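PDB 2G5X: ribosome-inactivating protein from Lychnis chalcedonica, which belongs to the plant ribosome-inactivating proteins and folds as a single chain in which a mixed beta sheet packs against a set of helices. Local coordinates for residues C115-A126 and G154-I165; N55-F63 and L70-S78. All blocks are in the same frame, centred on the assembly; numbering follows the deposited sequence.

Contact 1 (C115-A126 and G154-I165); sequences CASTYTDLQNKA and GKNVAKFALISI
With chi1 of -74° in Leu-122 and -76° in Leu-162, both leucines carry CG beside the backbone N, and the two side chains pass one another, running in opposite senses. The result is reciprocal knobs-into-holes packing between helix 119-126 and the first part of helix 154-173, in the helical part of the ribosome-inactivating protein fold. Leu-122 sits among Ala-158, Ala-161, Leu-162 and Ile-165, while Leu-162 enters the hole made by Tyr-119, Leu-122, Gln-123 and Ala-126. Leu-122 CB rests on Leu-162 CD2 at 3.7 Å; Leu-122 CD1 meets Ile-165 CD1 tip to tip, at 3.6 Å. The axes of the two segments approach to 7.8 Å at a crossing angle of -127°, consistent with the small Ala-126, Gly-154 and Ala-158 at the interface; Ala-158 CB lies 3.4 Å from Leu-122 O. Lys-125 CB and CG lie against Gly-154 before the chain bends away to a salt bridge, NZ 2.9 Å from the syn side of Asp-121 OD1. Leu-162 CD2 touches the Tyr-119 ring edge, 3.8 Å from Tyr-119 CD1; the hydroxyl is hydrogen-bonded to Glu-170. Gln-123 grips Tyr-119 O twice, its N and NE2 on opposite faces of the carbonyl plane, NE2 at 2.9 Å.

Contact 2 (N55-F63 and L70-S78); sequences NRNTITLAF and LVGFQDRDS
Thr-60 OG1 has two partners: it donates to Asn-49 OD1 on the adjoining strand and accepts a hydrogen bond from a water 2.7 Å away. That water in turn accepts from Gln-74 NE2 at 2.9 Å, bridging two side chains that lie side by side on one face of an antiparallel beta hairpin, strands 58-64 and 69-76, in the mixed sheet of the protein. The extended Gln-74 chain, with CG anti to the backbone N, carries its amide along to the threonine. Beneath this bridge the same residues form a hydrogen-bonded pair, Gln-74 N to Thr-60 O at 2.8 Å and Thr-60 N to Gln-74 O at 3.0 Å.

Toward the turn the register slips by one residue at a beta bulge, where Val-71 and Gly-72 together face Ala-62. Ala-62 O receives Val-71 N at 3.0 Å in an almost straight bond (175° at the hydrogen), and Ala-62 N reaches Gly-72 O at 3.1 Å. Gly-72, at phi 162°, has no CB to press on the carbonyl of Val-71.

The other face is apolar, carrying Ile-59, Leu-61, Phe-63, Leu-70 and Phe-73; Ile-59, Leu-61, Phe-63 and Leu-70 pack against helix 154-173. Phe-73 CG is held between the backbone N and the carbonyl carbon, a torsion that brings ring atom CD2 within 3.8 Å of Ile-59 CG2, which meets the ring obliquely. Leu-61 CD2 rests separately on Phe-73 CB. Beyond, Leu-70 folds its CD1 between Leu-61 CB and the Phe-63 ring in a CH-pi contact, 4.1 Å from the ring centroid and 15° off its normal.

Overall arrangement
Helix 154-173 joins the two contacts: in contact 1 it packs on helix 119-126, while in contact 2 the hairpin presses on it with Ile-59 and Leu-61, which meet Phe-160 and Ser-164. Ser-117 also touches Leu-70, and the contact centres lie about 15 Å apart. Contact 2 is almost wholly buried and is built on backbone hydrogen bonds, with one apolar face, and another on which Thr-60 and Gln-74 add polar groups. Contact 1 is partly buried and has no hydrogen bond between its segments; it relies on leucine, alanine and isoleucine packing, while the lysines lie at its margin, Lys-125 paired with Asp-121. In sequence the hairpin closes before contact 1 begins.

Contact 1 (C115-A126 and G154-I165)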
ATOM      1  N   CYS A 115       5.874  10.564  11.754  1.00 12.26           N
ATOM      2  CA  CYS A 115       5.001  11.170  10.750  1.00 10.65           C
ATOM      3  C   CYS A 115       3.600  10.558  10.776  1.00 11.09           C
ATOM      4  O   CYS A 115       3.382   9.514  11.395  1.00  8.72           O
ATOM      5  CB  CYS A 115       5.610  11.042   9.345  1.00 14.49           C
ATOM      6  SG  CYS A 115       5.523   9.406   8.584  1.00 15.30           S
ATOM      7  N   ALA A 116       2.654  11.226  10.116  1.00  9.32           N
ATOM      8  CA  ALA A 116       1.269  10.759  10.054  1.00  9.10           C
ATOM      9  C   ALA A 116       0.993   9.942   8.789  1.00 10.27           C
ATOM     10  O   ALA A 116       1.816   9.898   7.875  1.00 11.20           O
ATOM     11  CB  ALA A 116       0.314  11.945  10.131  1.00  9.79           C
ATOM     12  N   SER A 117      -0.184   9.319   8.743  1.00  9.41           N
ATOM     13  CA  SER A 117      -0.593   8.465   7.626  1.00  9.58           C
ATOM     14  C   SER A 117      -1.209   9.155   6.409  1.00  9.16           C
ATOM     15  O   SER A 117      -1.378   8.531   5.360  1.00  9.24           O
ATOM     16  CB  SER A 117      -1.601   7.437   8.131  1.00  9.81           C
ATOM     17  OG  SER A 117      -2.829   8.078   8.441  1.00 11.58           O
ATOM     18  N   THR A 118      -1.564  10.424   6.551  1.00  8.98           N
ATOM     19  CA  THR A 118      -2.199  11.165   5.462  1.00  8.91           C
ATOM     20  C   THR A 118      -1.279  11.491   4.296  1.00  9.64           C
ATOM     21  O   THR A 118      -0.062  11.609   4.458  1.00  7.76           O
ATOM     22  CB  THR A 118      -2.771  12.492   5.969  1.00  9.19           C
ATOM     23  OG1 THR A 118      -1.728  13.235   6.612  1.00  9.25           O
ATOM     24  CG2 THR A 118      -3.909  12.249   6.959  1.00  9.73           C
ATOM     25  N   TYR A 119      -1.869  11.640   3.114  1.00  9.89           N
ATOM     26  CA  TYR A 119      -1.085  11.989   1.938  1.00 10.57           C
ATOM     27  C   TYR A 119      -0.449  13.352   2.170  1.00 10.61           C
ATOM     28  O   TYR A 119       0.696  13.585   1.792  1.00 10.18           O
ATOM     29  CB  TYR A 119      -1.966  12.032   0.683  1.00 11.68           C
ATOM     30  CG  TYR A 119      -1.957  10.752  -0.125  1.00 16.04           C
ATOM     31  CD1 TYR A 119      -0.753  10.164  -0.522  1.00 18.34           C
ATOM     32  CD2 TYR A 119      -3.148  10.138  -0.512  1.00 17.42           C
ATOM     33  CE1 TYR A 119      -0.736   8.997  -1.284  1.00 20.71           C
ATOM     34  CE2 TYR A 119      -3.142   8.970  -1.271  1.00 18.49           C
ATOM     35  CZ  TYR A 119      -1.933   8.406  -1.652  1.00 19.45           C
ATOM     36  OH  TYR A 119      -1.925   7.248  -2.401  1.00 20.36           O
ATOM     37  N   THR A 120      -1.192  14.254   2.806  1.00 10.61           N
ATOM     38  CA  THR A 120      -0.671  15.589   3.073  1.00 10.67           C
ATOM     39  C   THR A 120       0.592  15.579   3.937  1.00  9.71           C
ATOM     40  O   THR A 120       1.601  16.187   3.567  1.00  9.98           O
ATOM     41  CB  THR A 120      -1.731  16.485   3.752  1.00 12.37           C
ATOM     42  OG1 THR A 120      -2.237  15.833   4.921  1.00 13.99           O
ATOM     43  CG2 THR A 120      -2.873  16.772   2.794  1.00 12.61           C
ATOM     44  N   ASP A 121       0.557  14.887   5.074  1.00  9.23           N
ATOM     45  CA  ASP A 121       1.733  14.861   5.941  1.00  8.93           C
ATOM     46  C   ASP A 121       2.871  14.026   5.360  1.00  9.09           C
ATOM     47  O   ASP A 121       4.041  14.373   5.528  1.00  8.36           O
ATOM     48  CB  ASP A 121       1.385  14.344   7.344  1.00 10.08           C
ATOM     49  CG  ASP A 121       2.467  14.672   8.365  1.00 10.48           C
ATOM     50  OD1 ASP A 121       2.839  15.860   8.474  1.00 13.71           O
ATOM     51  OD2 ASP A 121       2.951  13.756   9.059  1.00 12.24           O
ATOM     52  N   LEU A 122       2.535  12.929   4.685  1.00  8.51           N
ATOM     53  CA  LEU A 122       3.564  12.086   4.088  1.00  7.40           C
ATOM     54  C   LEU A 122       4.400  12.883   3.091  1.00  7.81           C
ATOM     55  O   LEU A 122       5.628  12.786   3.085  1.00  6.75           O
ATOM     56  CB  LEU A 122       2.940  10.872   3.393  1.00  6.24           C
ATOM     57  CG  LEU A 122       2.403   9.773   4.317  1.00  7.52           C
ATOM     58  CD1 LEU A 122       1.705   8.706   3.482  1.00  7.62           C
ATOM     59  CD2 LEU A 122       3.552   9.153   5.117  1.00  9.04           C
ATOM     60  N   GLN A 123       3.737  13.676   2.253  1.00  6.46           N
ATOM     61  CA  GLN A 123       4.447  14.484   1.268  1.00  7.85           C
ATOM     62  C   GLN A 123       5.250  15.597   1.946  1.00  7.71           C
ATOM     63  O   GLN A 123       6.351  15.929   1.501  1.00  7.82           O
ATOM     64  CB  GLN A 123       3.461  15.072   0.248  1.00  8.06           C
ATOM     65  CG  GLN A 123       2.749  14.010  -0.591  1.00  9.61           C
ATOM     66  CD  GLN A 123       1.644  14.576  -1.471  1.00 10.62           C
ATOM     67  OE1 GLN A 123       1.854  14.879  -2.649  1.00 10.91           O
ATOM     68  NE2 GLN A 123       0.457  14.724  -0.898  1.00 11.03           N
ATOM     69  N   ASN A 124       4.710  16.165   3.024  1.00  7.29           N
ATOM     70  CA  ASN A 124       5.418  17.222   3.742  1.00  9.50           C
ATOM     71  C   ASN A 124       6.703  16.690   4.379  1.00  9.55           C
ATOM     72  O   ASN A 124       7.744  17.346   4.337  1.00  9.46           O
ATOM     73  CB  ASN A 124       4.525  17.844   4.826  1.00 11.81           C
ATOM     74  CG  ASN A 124       3.424  18.722   4.248  1.00 14.31           C
ATOM     75  OD1 ASN A 124       3.616  19.389   3.233  1.00 17.66           O
ATOM     76  ND2 ASN A 124       2.272  18.742   4.909  1.00 18.24           N
ATOM     77  N   LYS A 125       6.633  15.495   4.960  1.00  9.76           N
ATOM     78  CA  LYS A 125       7.804  14.890   5.596  1.00 10.39           C
ATOM     79  C   LYS A 125       8.833  14.405   4.578  1.00 10.28           C
ATOM     80  O   LYS A 125      10.039  14.555   4.785  1.00 12.63           O
ATOM     81  CB  LYS A 125       7.382  13.712   6.487  1.00 12.70           C
ATOM     82  CG  LYS A 125       7.236  14.055   7.965  1.00 17.18           C
ATOM     83  CD  LYS A 125       6.257  15.184   8.187  1.00 17.06           C
ATOM     84  CE  LYS A 125       6.155  15.533   9.663  1.00 18.76           C
ATOM     85  NZ  LYS A 125       5.220  16.663   9.880  1.00 18.63           N
ATOM     86  N   ALA A 126       8.355  13.813   3.488  1.00  8.44           N
ATOM     87  CA  ALA A 126       9.237  13.294   2.446  1.00  9.68           C
ATOM     88  C   ALA A 126       9.871  14.412   1.629  1.00 10.49           C
ATOM     89  O   ALA A 126      10.955  14.244   1.064  1.00 10.66           O
ATOM     90  CB  ALA A 126       8.457  12.363   1.526  1.00  9.57           C
ATOM     91  N   GLY A 154      11.563  11.420   9.953  1.00 12.43           N
ATOM     92  CA  GLY A 154      10.333  11.696   9.231  1.00 11.12           C
ATOM     93  C   GLY A 154      10.470  11.479   7.733  1.00 11.64           C
ATOM     94  O   GLY A 154       9.601  10.876   7.103  1.00 10.51           O
ATOM     95  N   LYS A 155      11.572  11.956   7.160  1.00 11.46           N
ATOM     96  CA  LYS A 155      11.794  11.821   5.726  1.00 10.52           C
ATOM     97  C   LYS A 155      11.924  10.379   5.238  1.00 10.41           C
ATOM     98  O   LYS A 155      11.247   9.980   4.289  1.00  9.85           O
ATOM     99  CB  LYS A 155      13.036  12.609   5.300  1.00 12.35           C
ATOM    100  CG  LYS A 155      13.285  12.546   3.799  1.00 13.86           C
ATOM    101  CD  LYS A 155      14.584  13.226   3.396  1.00 17.39           C
ATOM    102  CE  LYS A 155      14.850  13.018   1.912  1.00 19.68           C
ATOM    103  NZ  LYS A 155      16.123  13.648   1.462  1.00 21.79           N
ATOM    104  N   ASN A 156      12.790   9.595   5.875  1.00  8.62           N
ATOM    105  CA  ASN A 156      12.977   8.210   5.452  1.00  9.25           C
ATOM    106  C   ASN A 156      11.688   7.395   5.553  1.00  7.38           C
ATOM    107  O   ASN A 156      11.335   6.665   4.624  1.00  7.74           O
ATOM    108  CB  ASN A 156      14.085   7.535   6.266  1.00  9.86           C
ATOM    109  CG  ASN A 156      15.461   8.110   5.971  1.00 14.86           C
ATOM    110  OD1 ASN A 156      15.730   8.583   4.861  1.00 16.01           O
ATOM    111  ND2 ASN A 156      16.349   8.048   6.959  1.00 14.80           N
ATOM    112  N   VAL A 157      10.981   7.522   6.670  1.00  6.07           N
ATOM    113  CA  VAL A 157       9.736   6.784   6.844  1.00  6.60           C
ATOM    114  C   VAL A 157       8.675   7.220   5.834  1.00  6.58           C
ATOM    115  O   VAL A 157       8.015   6.383   5.217  1.00  5.16           O
ATOM    116  CB  VAL A 157       9.174   6.966   8.272  1.00  6.50           C
ATOM    117  CG1 VAL A 157       7.768   6.376   8.364  1.00  8.75           C
ATOM    118  CG2 VAL A 157      10.096   6.287   9.281  1.00  7.13           C
ATOM    119  N   ALA A 158       8.521   8.530   5.663  1.00  6.25           N
ATOM    120  CA  ALA A 158       7.526   9.064   4.731  1.00  7.39           C
ATOM    121  C   ALA A 158       7.762   8.630   3.285  1.00  7.92           C
ATOM    122  O   ALA A 158       6.818   8.299   2.569  1.00  7.63           O
ATOM    123  CB  ALA A 158       7.497  10.589   4.817  1.00  7.35           C
ATOM    124  N   LYS A 159       9.022   8.635   2.856  1.00  8.16           N
ATOM    125  CA  LYS A 159       9.357   8.247   1.491  1.00  8.13           C
ATOM    126  C   LYS A 159       9.052   6.772   1.262  1.00  7.41           C
ATOM    127  O   LYS A 159       8.458   6.405   0.247  1.00  5.73           O
ATOM    128  CB  LYS A 159      10.835   8.530   1.218  1.00 11.75           C
ATOM    129  CG  LYS A 159      11.171   9.999   1.088  1.00 18.91           C
ATOM    130  CD  LYS A 159      12.440  10.180   0.271  1.00 22.16           C
ATOM    131  CE  LYS A 159      12.406   9.368  -1.008  1.00 23.66           C
ATOM    132  NZ  LYS A 159      13.462   9.840  -1.948  1.00 27.37           N
ATOM    133  N   PHE A 160       9.454   5.934   2.214  1.00  6.30           N
ATOM    134  CA  PHE A 160       9.209   4.499   2.131  1.00  5.27           C
ATOM    135  C   PHE A 160       7.703   4.231   2.059  1.00  6.33           C
ATOM    136  O   PHE A 160       7.243   3.406   1.270  1.00  5.88           O
ATOM    137  CB  PHE A 160       9.806   3.793   3.358  1.00  6.90           C
ATOM    138  CG  PHE A 160       9.373   2.360   3.504  1.00  6.27           C
ATOM    139  CD1 PHE A 160       9.760   1.403   2.575  1.00  7.23           C
ATOM    140  CD2 PHE A 160       8.556   1.972   4.563  1.00  7.01           C
ATOM    141  CE1 PHE A 160       9.339   0.078   2.693  1.00  8.52           C
ATOM    142  CE2 PHE A 160       8.129   0.647   4.690  1.00  8.37           C
ATOM    143  CZ  PHE A 160       8.522  -0.299   3.752  1.00  6.53           C
ATOM    144  N   ALA A 161       6.940   4.936   2.886  1.00  5.53           N
ATOM    145  CA  ALA A 161       5.487   4.768   2.917  1.00  5.19           C
ATOM    146  C   ALA A 161       4.807   5.178   1.607  1.00  5.45           C
ATOM    147  O   ALA A 161       3.940   4.469   1.104  1.00  4.77           O
ATOM    148  CB  ALA A 161       4.899   5.568   4.076  1.00  5.39           C
ATOM    149  N   LEU A 162       5.199   6.323   1.056  1.00  6.41           N
ATOM    150  CA  LEU A 162       4.599   6.798  -0.187  1.00  6.33           C
ATOM    151  C   LEU A 162       4.872   5.871  -1.365  1.00  5.90           C
ATOM    152  O   LEU A 162       3.984   5.621  -2.179  1.00  5.31           O
ATOM    153  CB  LEU A 162       5.096   8.210  -0.505  1.00  6.45           C
ATOM    154  CG  LEU A 162       4.472   9.328   0.330  1.00  9.09           C
ATOM    155  CD1 LEU A 162       5.221  10.629   0.093  1.00  9.38           C
ATOM    156  CD2 LEU A 162       2.999   9.477  -0.036  1.00  9.99           C
ATOM    157  N   ILE A 163       6.094   5.354  -1.458  1.00  5.47           N
ATOM    158  CA  ILE A 163       6.428   4.449  -2.549  1.00  5.64           C
ATOM    159  C   ILE A 163       5.615   3.164  -2.396  1.00  6.30           C
ATOM    160  O   ILE A 163       5.090   2.627  -3.377  1.00  6.05           O
ATOM    161  CB  ILE A 163       7.936   4.110  -2.565  1.00  5.75           C
ATOM    162  CG1 ILE A 163       8.754   5.378  -2.839  1.00  4.82           C
ATOM    163  CG2 ILE A 163       8.220   3.070  -3.642  1.00  3.60           C
ATOM    164  CD1 ILE A 163      10.267   5.181  -2.704  1.00  7.77           C
ATOM    165  N   SER A 164       5.501   2.683  -1.160  1.00  5.53           N
ATOM    166  CA  SER A 164       4.742   1.468  -0.882  1.00  5.58           C
ATOM    167  C   SER A 164       3.259   1.657  -1.205  1.00  6.25           C
ATOM    168  O   SER A 164       2.618   0.763  -1.754  1.00  7.45           O
ATOM    169  CB  SER A 164       4.902   1.067   0.588  1.00  5.76           C
ATOM    170  OG  SER A 164       6.233   0.657   0.865  1.00  7.24           O
ATOM    171  N   ILE A 165       2.710   2.819  -0.862  1.00  5.56           N
ATOM    172  CA  ILE A 165       1.304   3.093  -1.137  1.00  5.50           C
ATOM    173  C   ILE A 165       1.028   3.049  -2.642  1.00  6.58           C
ATOM    174  O   ILE A 165       0.065   2.426  -3.092  1.00  6.35           O
ATOM    175  CB  ILE A 165       0.892   4.469  -0.555  1.00  5.55           C
ATOM    176  CG1 ILE A 165       0.880   4.385   0.977  1.00  7.68           C
ATOM    177  CG2 ILE A 165      -0.474   4.887  -1.083  1.00  7.45           C
ATOM    178  CD1 ILE A 165       0.751   5.731   1.670  1.00  9.29           C
TER

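Contact 2 (N55-F63 and L70-S78)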
ATOM      1  N   ASN A  55      19.344  -9.488   1.236  1.00 15.07           N
ATOM      2  CA  ASN A  55      19.596  -9.979   2.587  1.00 15.79           C
ATOM      3  C   ASN A  55      18.393 -10.646   3.244  1.00 16.04           C
ATOM      4  O   ASN A  55      18.466 -11.078   4.395  1.00 17.37           O
ATOM      5  CB  ASN A  55      20.055  -8.807   3.449  1.00 15.86           C
ATOM      6  CG  ASN A  55      19.180  -7.586   3.263  1.00 17.13           C
ATOM      7  OD1 ASN A  55      17.957  -7.700   3.175  1.00 15.80           O
ATOM      8  ND2 ASN A  55      19.797  -6.412   3.205  1.00 16.36           N
ATOM      9  N   ARG A  56      17.287 -10.717   2.512  1.00 15.01           N
ATOM     10  CA  ARG A  56      16.063 -11.330   3.007  1.00 15.01           C
ATOM     11  C   ARG A  56      15.406 -10.548   4.145  1.00 14.22           C
ATOM     12  O   ARG A  56      14.503 -11.062   4.807  1.00 15.09           O
ATOM     13  CB  ARG A  56      16.331 -12.771   3.460  1.00 18.28           C
ATOM     14  CG  ARG A  56      17.057 -13.629   2.430  1.00 21.15           C
ATOM     15  CD  ARG A  56      16.359 -13.616   1.069  1.00 24.12           C
ATOM     16  NE  ARG A  56      14.991 -14.125   1.128  1.00 28.05           N
ATOM     17  CZ  ARG A  56      14.210 -14.292   0.064  1.00 29.04           C
ATOM     18  NH1 ARG A  56      14.659 -13.993  -1.148  1.00 31.55           N
ATOM     19  NH2 ARG A  56      12.976 -14.759   0.208  1.00 31.26           N
ATOM     20  N   ASN A  57      15.853  -9.316   4.384  1.00 12.15           N
ATOM     21  CA  ASN A  57      15.241  -8.506   5.438  1.00 11.27           C
ATOM     22  C   ASN A  57      13.767  -8.330   5.073  1.00 10.92           C
ATOM     23  O   ASN A  57      13.421  -8.201   3.896  1.00 10.62           O
ATOM     24  CB  ASN A  57      15.914  -7.132   5.556  1.00 10.25           C
ATOM     25  CG  ASN A  57      17.332  -7.212   6.110  1.00 11.02           C
ATOM     26  OD1 ASN A  57      17.721  -8.209   6.725  1.00 13.00           O
ATOM     27  ND2 ASN A  57      18.104  -6.152   5.907  1.00 10.55           N
ATOM     28  N   THR A  58      12.905  -8.304   6.084  1.00  9.41           N
ATOM     29  CA  THR A  58      11.471  -8.190   5.853  1.00  8.22           C
ATOM     30  C   THR A  58      10.774  -7.091   6.647  1.00  8.58           C
ATOM     31  O   THR A  58      11.042  -6.903   7.834  1.00  9.49           O
ATOM     32  CB  THR A  58      10.768  -9.531   6.191  1.00  9.62           C
ATOM     33  OG1 THR A  58      11.319 -10.578   5.380  1.00 12.02           O
ATOM     34  CG2 THR A  58       9.269  -9.440   5.941  1.00  8.23           C
ATOM     35  N   ILE A  59       9.893  -6.359   5.970  1.00  7.47           N
ATOM     36  CA  ILE A  59       9.080  -5.322   6.599  1.00  5.94           C
ATOM     37  C   ILE A  59       7.631  -5.707   6.310  1.00  8.00           C
ATOM     38  O   ILE A  59       7.279  -5.999   5.166  1.00  8.69           O
ATOM     39  CB  ILE A  59       9.356  -3.915   6.020  0.50  2.61           C
ATOM     40  CG1 ILE A  59      10.717  -3.412   6.508  0.50  2.14           C
ATOM     41  CG2 ILE A  59       8.253  -2.946   6.454  0.50  2.75           C
ATOM     42  CD1 ILE A  59      11.081  -2.019   6.009  1.00  7.56           C
ATOM     43  N   THR A  60       6.799  -5.730   7.348  1.00  7.51           N
ATOM     44  CA  THR A  60       5.393  -6.095   7.186  1.00  7.32           C
ATOM     45  C   THR A  60       4.495  -4.861   7.270  1.00  7.05           C
ATOM     46  O   THR A  60       4.471  -4.173   8.286  1.00  7.85           O
ATOM     47  CB  THR A  60       4.959  -7.115   8.271  1.00  6.80           C
ATOM     48  OG1 THR A  60       5.811  -8.267   8.209  1.00  8.71           O
ATOM     49  CG2 THR A  60       3.510  -7.551   8.056  1.00  8.64           C
ATOM     50  N   LEU A  61       3.765  -4.589   6.190  1.00  6.62           N
ATOM     51  CA  LEU A  61       2.859  -3.445   6.130  1.00  6.26           C
ATOM     52  C   LEU A  61       1.472  -3.832   6.628  1.00  6.62           C
ATOM     53  O   LEU A  61       1.032  -4.963   6.429  1.00  7.64           O
ATOM     54  CB  LEU A  61       2.723  -2.948   4.687  1.00  6.05           C
ATOM     55  CG  LEU A  61       3.984  -2.579   3.905  1.00  5.77           C
ATOM     56  CD1 LEU A  61       3.605  -2.226   2.467  1.00  9.38           C
ATOM     57  CD2 LEU A  61       4.674  -1.409   4.575  1.00  8.62           C
ATOM     58  N   ALA A  62       0.775  -2.886   7.255  1.00  5.92           N
ATOM     59  CA  ALA A  62      -0.576  -3.140   7.755  1.00  5.31           C
ATOM     60  C   ALA A  62      -1.566  -2.167   7.119  1.00  6.59           C
ATOM     61  O   ALA A  62      -1.427  -0.953   7.261  1.00  6.83           O
ATOM     62  CB  ALA A  62      -0.615  -3.005   9.274  1.00  6.81           C
ATOM     63  N   PHE A  63      -2.560  -2.704   6.412  1.00  6.10           N
ATOM     64  CA  PHE A  63      -3.577  -1.878   5.757  1.00  7.67           C
ATOM     65  C   PHE A  63      -4.958  -2.076   6.368  1.00  7.01           C
ATOM     66  O   PHE A  63      -5.377  -3.213   6.601  1.00  9.33           O
ATOM     67  CB  PHE A  63      -3.701  -2.220   4.264  1.00  7.86           C
ATOM     68  CG  PHE A  63      -2.479  -1.914   3.450  1.00  7.79           C
ATOM     69  CD1 PHE A  63      -1.486  -2.873   3.273  1.00  8.33           C
ATOM     70  CD2 PHE A  63      -2.334  -0.675   2.831  1.00  6.13           C
ATOM     71  CE1 PHE A  63      -0.365  -2.605   2.487  1.00  8.86           C
ATOM     72  CE2 PHE A  63      -1.220  -0.395   2.046  1.00  6.35           C
ATOM     73  CZ  PHE A  63      -0.232  -1.362   1.872  1.00  7.26           C
ATOM     74  N   LEU A  70      -2.933   2.517   4.597  1.00  7.74           N
ATOM     75  CA  LEU A  70      -1.745   2.112   5.366  1.00  6.51           C
ATOM     76  C   LEU A  70      -1.678   2.782   6.743  1.00  6.62           C
ATOM     77  O   LEU A  70      -1.668   4.010   6.843  1.00  5.54           O
ATOM     78  CB  LEU A  70      -0.468   2.441   4.579  1.00  7.92           C
ATOM     79  CG  LEU A  70       0.860   2.025   5.230  1.00  7.44           C
ATOM     80  CD1 LEU A  70       0.973   0.507   5.251  1.00  9.14           C
ATOM     81  CD2 LEU A  70       2.028   2.633   4.461  1.00  8.25           C
ATOM     82  N   VAL A  71      -1.613   1.974   7.802  1.00  5.64           N
ATOM     83  CA  VAL A  71      -1.565   2.511   9.162  1.00  6.38           C
ATOM     84  C   VAL A  71      -0.222   2.362   9.880  1.00  7.27           C
ATOM     85  O   VAL A  71      -0.023   2.950  10.945  1.00  5.57           O
ATOM     86  CB  VAL A  71      -2.664   1.877  10.058  1.00  7.45           C
ATOM     87  CG1 VAL A  71      -4.046   2.120   9.443  1.00  7.50           C
ATOM     88  CG2 VAL A  71      -2.407   0.383  10.232  1.00  8.31           C
ATOM     89  N   GLY A  72       0.697   1.593   9.303  1.00  6.11           N
ATOM     90  CA  GLY A  72       1.998   1.405   9.928  1.00  7.56           C
ATOM     91  C   GLY A  72       2.731   0.187   9.394  1.00  5.94           C
ATOM     92  O   GLY A  72       2.295  -0.421   8.415  1.00  6.66           O
ATOM     93  N   PHE A  73       3.841  -0.175  10.035  1.00  6.14           N
ATOM     94  CA  PHE A  73       4.626  -1.332   9.609  1.00  5.84           C
ATOM     95  C   PHE A  73       5.442  -1.948  10.750  1.00  5.82           C
ATOM     96  O   PHE A  73       5.645  -1.328  11.794  1.00  6.95           O
ATOM     97  CB  PHE A  73       5.574  -0.948   8.467  1.00  5.73           C
ATOM     98  CG  PHE A  73       6.661   0.015   8.870  1.00  6.28           C
ATOM     99  CD1 PHE A  73       6.452   1.389   8.809  1.00  7.80           C
ATOM    100  CD2 PHE A  73       7.888  -0.456   9.335  1.00  6.16           C
ATOM    101  CE1 PHE A  73       7.448   2.281   9.204  1.00  8.43           C
ATOM    102  CE2 PHE A  73       8.892   0.426   9.733  1.00  7.92           C
ATOM    103  CZ  PHE A  73       8.672   1.799   9.668  1.00  7.66           C
ATOM    104  N   GLN A  74       5.911  -3.172  10.527  1.00  5.99           N
ATOM    105  CA  GLN A  74       6.705  -3.905  11.510  1.00  5.96           C
ATOM    106  C   GLN A  74       8.083  -4.284  10.961  1.00  6.29           C
ATOM    107  O   GLN A  74       8.189  -4.790   9.846  1.00  7.53           O
ATOM    108  CB  GLN A  74       5.950  -5.178  11.922  1.00  6.46           C
ATOM    109  CG  GLN A  74       6.790  -6.241  12.618  1.00  7.90           C
ATOM    110  CD  GLN A  74       6.044  -7.560  12.738  1.00  8.54           C
ATOM    111  OE1 GLN A  74       5.226  -7.748  13.639  1.00  9.73           O
ATOM    112  NE2 GLN A  74       6.312  -8.473  11.812  1.00  8.96           N
ATOM    113  N   ASP A  75       9.134  -4.017  11.735  1.00  7.37           N
ATOM    114  CA  ASP A  75      10.497  -4.385  11.340  1.00  7.30           C
ATOM    115  C   ASP A  75      11.201  -4.954  12.579  1.00  8.15           C
ATOM    116  O   ASP A  75      10.524  -5.424  13.494  1.00  7.72           O
ATOM    117  CB  ASP A  75      11.251  -3.179  10.737  1.00  6.26           C
ATOM    118  CG  ASP A  75      11.595  -2.108  11.754  1.00  8.03           C
ATOM    119  OD1 ASP A  75      10.828  -1.912  12.713  1.00  6.86           O
ATOM    120  OD2 ASP A  75      12.633  -1.437  11.569  1.00  9.03           O
ATOM    121  N   ARG A  76      12.533  -4.942  12.620  1.00  8.67           N
ATOM    122  CA  ARG A  76      13.243  -5.481  13.787  1.00 10.12           C
ATOM    123  C   ARG A  76      14.111  -4.461  14.514  1.00 11.19           C
ATOM    124  O   ARG A  76      14.824  -3.684  13.885  1.00 10.63           O
ATOM    125  CB  ARG A  76      14.109  -6.682  13.389  1.00 13.32           C
ATOM    126  CG  ARG A  76      13.321  -7.965  13.172  1.00 15.86           C
ATOM    127  CD  ARG A  76      14.227  -9.162  12.911  1.00 19.26           C
ATOM    128  NE  ARG A  76      13.449 -10.377  12.671  1.00 19.24           N
ATOM    129  CZ  ARG A  76      12.960 -11.167  13.622  1.00 15.46           C
ATOM    130  NH1 ARG A  76      13.170 -10.891  14.903  1.00 18.26           N
ATOM    131  NH2 ARG A  76      12.239 -12.228  13.289  1.00 17.86           N
ATOM    132  N   ASP A  77      14.043  -4.480  15.844  1.00 11.79           N
ATOM    133  CA  ASP A  77      14.820  -3.577  16.698  1.00 13.03           C
ATOM    134  C   ASP A  77      16.287  -4.025  16.674  1.00 12.53           C
ATOM    135  O   ASP A  77      16.582  -5.197  16.879  1.00 12.86           O
ATOM    136  CB  ASP A  77      14.258  -3.632  18.127  1.00 15.13           C
ATOM    137  CG  ASP A  77      14.815  -2.546  19.030  1.00 18.68           C
ATOM    138  OD1 ASP A  77      14.030  -1.993  19.830  1.00 23.57           O
ATOM    139  OD2 ASP A  77      16.024  -2.249  18.950  1.00 21.58           O
ATOM    140  N   SER A  78      17.202  -3.092  16.426  1.00 12.87           N
ATOM    141  CA  SER A  78      18.628  -3.420  16.345  1.00 12.66           C
ATOM    142  C   SER A  78      19.291  -3.834  17.657  1.00 12.99           C
ATOM    143  O   SER A  78      20.245  -4.611  17.652  1.00 13.77           O
ATOM    144  CB  SER A  78      19.411  -2.242  15.748  1.00 12.64           C
ATOM    145  OG  SER A  78      19.369  -1.113  16.603  1.00 15.21           O
TER
HETATM  146  O   HOH W   1       8.157  -8.444   9.578  1.00 13.87           O